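Local atomic coordinates of acyl-coenzyme A thioesterase THEM4 (Rhodococcus sp., PDB entry 2OV9), a protein that probably hydrolyses medium- and long-chain fatty acyl-coenzyme A thioesters to the free fatty acid and coenzyme A, as a member of the hotdog-fold thioesterases. Residues S111-V116 / P171-G176. Residues are numbered along the deposited sequence; the frame is centred on the assembly and turned at random.
Sequences SVRGTV and PLTLTG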
loop_
_atom_site.group_PDB
_atom_site.type_symbol
_atom_site.label_atom_id
_atom_site.label_comp_id
_atom_site.label_asym_id
_atom_site.label_seq_id
_atom_site.Cartn_x
_atom_site.Cartn_y
_atom_site.Cartn_z
ATOM N N SER B 111 14.361 -5.329 -18.765
ATOM C CA SER B 111 13.933 -4.538 -17.615
ATOM C C SER B 111 12.532 -3.951 -17.864
ATOM O O SER B 111 12.059 -3.873 -19.018
ATOM C CB SER B 111 14.965 -3.460 -17.248
ATOM O OG SER B 111 15.109 -2.475 -18.257
ATOM N N VAL B 112 11.889 -3.564 -16.769
ATOM C CA VAL B 112 10.605 -2.881 -16.740
ATOM C C VAL B 112 10.886 -1.566 -16.010
ATOM O O VAL B 112 11.695 -1.536 -15.080
ATOM C CB VAL B 112 9.585 -3.784 -15.979
ATOM C CG1 VAL B 112 8.486 -3.011 -15.297
ATOM C CG2 VAL B 112 9.029 -4.871 -16.929
ATOM N N ARG B 113 10.248 -0.481 -16.434
ATOM C CA ARG B 113 10.530 0.842 -15.874
ATOM C C ARG B 113 9.285 1.724 -15.819
ATOM O O ARG B 113 8.450 1.692 -16.727
ATOM C CB ARG B 113 11.585 1.557 -16.740
ATOM C CG ARG B 113 11.980 2.949 -16.246
ATOM C CD ARG B 113 12.962 3.603 -17.224
ATOM N NE ARG B 113 13.012 5.066 -17.096
ATOM C CZ ARG B 113 14.025 5.718 -16.546
ATOM N NH1 ARG B 113 15.056 5.026 -16.066
ATOM N NH2 ARG B 113 14.026 7.048 -16.478
ATOM N N GLY B 114 9.186 2.539 -14.773
ATOM C CA GLY B 114 8.190 3.606 -14.742
ATOM C C GLY B 114 8.655 4.689 -13.789
ATOM O O GLY B 114 9.617 4.492 -13.037
ATOM N N THR B 115 7.981 5.830 -13.839
ATOM C CA THR B 115 8.270 6.953 -12.959
ATOM C C THR B 115 6.971 7.362 -12.299
ATOM O O THR B 115 5.935 7.466 -12.966
ATOM C CB THR B 115 8.817 8.122 -13.779
ATOM O OG1 THR B 115 10.024 7.690 -14.422
ATOM C CG2 THR B 115 9.152 9.302 -12.901
ATOM N N VAL B 116 7.032 7.608 -10.993
ATOM C CA VAL B 116 5.852 7.986 -10.224
ATOM C C VAL B 116 6.223 9.099 -9.249
ATOM O O VAL B 116 7.273 9.054 -8.631
ATOM C CB VAL B 116 5.300 6.756 -9.441
ATOM C CG1 VAL B 116 6.286 6.299 -8.353
ATOM C CG2 VAL B 116 3.906 7.060 -8.830
ATOM N N PRO B 171 9.756 12.995 -8.836
ATOM C CA PRO B 171 9.733 11.806 -9.680
ATOM C C PRO B 171 10.685 10.717 -9.173
ATOM O O PRO B 171 11.886 10.960 -9.002
ATOM C CB PRO B 171 10.175 12.335 -11.062
ATOM C CG PRO B 171 10.157 13.806 -10.965
ATOM C CD PRO B 171 10.313 14.175 -9.547
ATOM N N LEU B 172 10.132 9.537 -8.897
ATOM C CA LEU B 172 10.919 8.355 -8.523
ATOM C C LEU B 172 10.903 7.304 -9.644
ATOM O O LEU B 172 9.840 6.930 -10.117
ATOM C CB LEU B 172 10.301 7.700 -7.268
ATOM C CG LEU B 172 10.061 8.623 -6.063
ATOM C CD1 LEU B 172 9.303 7.877 -4.960
ATOM C CD2 LEU B 172 11.364 9.254 -5.524
ATOM N N THR B 173 12.077 6.821 -10.055
ATOM C CA THR B 173 12.148 5.828 -11.110
ATOM C C THR B 173 12.144 4.467 -10.489
ATOM O O THR B 173 13.043 4.150 -9.712
ATOM C CB THR B 173 13.453 5.961 -11.910
ATOM O OG1 THR B 173 13.581 7.315 -12.367
ATOM C CG2 THR B 173 13.452 4.982 -13.117
ATOM N N LEU B 174 11.160 3.662 -10.871
ATOM C CA LEU B 174 11.065 2.279 -10.463
ATOM C C LEU B 174 11.553 1.397 -11.606
ATOM O O LEU B 174 11.183 1.612 -12.749
ATOM C CB LEU B 174 9.613 1.918 -10.157
ATOM C CG LEU B 174 8.740 2.845 -9.292
ATOM C CD1 LEU B 174 7.354 2.245 -9.113
ATOM C CD2 LEU B 174 9.344 3.126 -7.917
ATOM N N THR B 175 12.397 0.416 -11.292
ATOM C CA THR B 175 12.922 -0.502 -12.296
ATOM C C THR B 175 12.972 -1.917 -11.701
ATOM O O THR B 175 13.214 -2.073 -10.506
ATOM C CB THR B 175 14.346 -0.089 -12.713
ATOM O OG1 THR B 175 14.345 1.290 -13.134
ATOM C CG2 THR B 175 14.828 -0.949 -13.854
ATOM N N GLY B 176 12.753 -2.928 -12.534
ATOM C CA GLY B 176 12.845 -4.340 -12.130
ATOM C C GLY B 176 13.373 -5.146 -13.308
ATOM O O GLY B 176 13.174 -4.763 -14.461
#
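Val-112, Gly-114 and Val-116 pair with Gly-176, Leu-174 and Leu-172 in an antiparallel ladder of six backbone hydrogen bonds, two to each pair, and this ladder is the tight part of the contact. The shortest runs from Leu-174 N to Gly-114 O, 2.8 Å. Between these rungs the non-hydrogen-bonded pairs come closer, with CA atoms 4.4 Å apart at Thr-115 and Thr-173, and alpha hydrogens lean on carbonyls, as from Thr-115 CA to Leu-172 O at 3.2 Å. The buried face carries Val-112, Val-116, Leu-172 and Leu-174. There Val-116 CG1, set between its backbone N and carbonyl carbon (chi1 67°), reaches Leu-174 CD1 at 4.3 Å, a light touch.

The other face is the solvent side, where Arg-113, Thr-115 and Pro-171 are exposed. Arg-113 runs out extended from CG to NE and lays one guanidinium face over the methyl of Thr-173, whose CG2 sits 3.4 Å from NH1, toward the rim of the group. Beyond it, Thr-115 CG2 lies beside Pro-171 CB at 3.7 Å. A serine in place of Thr-173 would probably leave the guanidinium without its apolar rest and freer to swing.

In this hotdog sheet, strand 112-117 is flanked by 105-106, and 171-182 by 185-194; underneath, Val-112 meets Val-144 and Trp-148 of helix 131-148, and Leu-174 meets its Val-141.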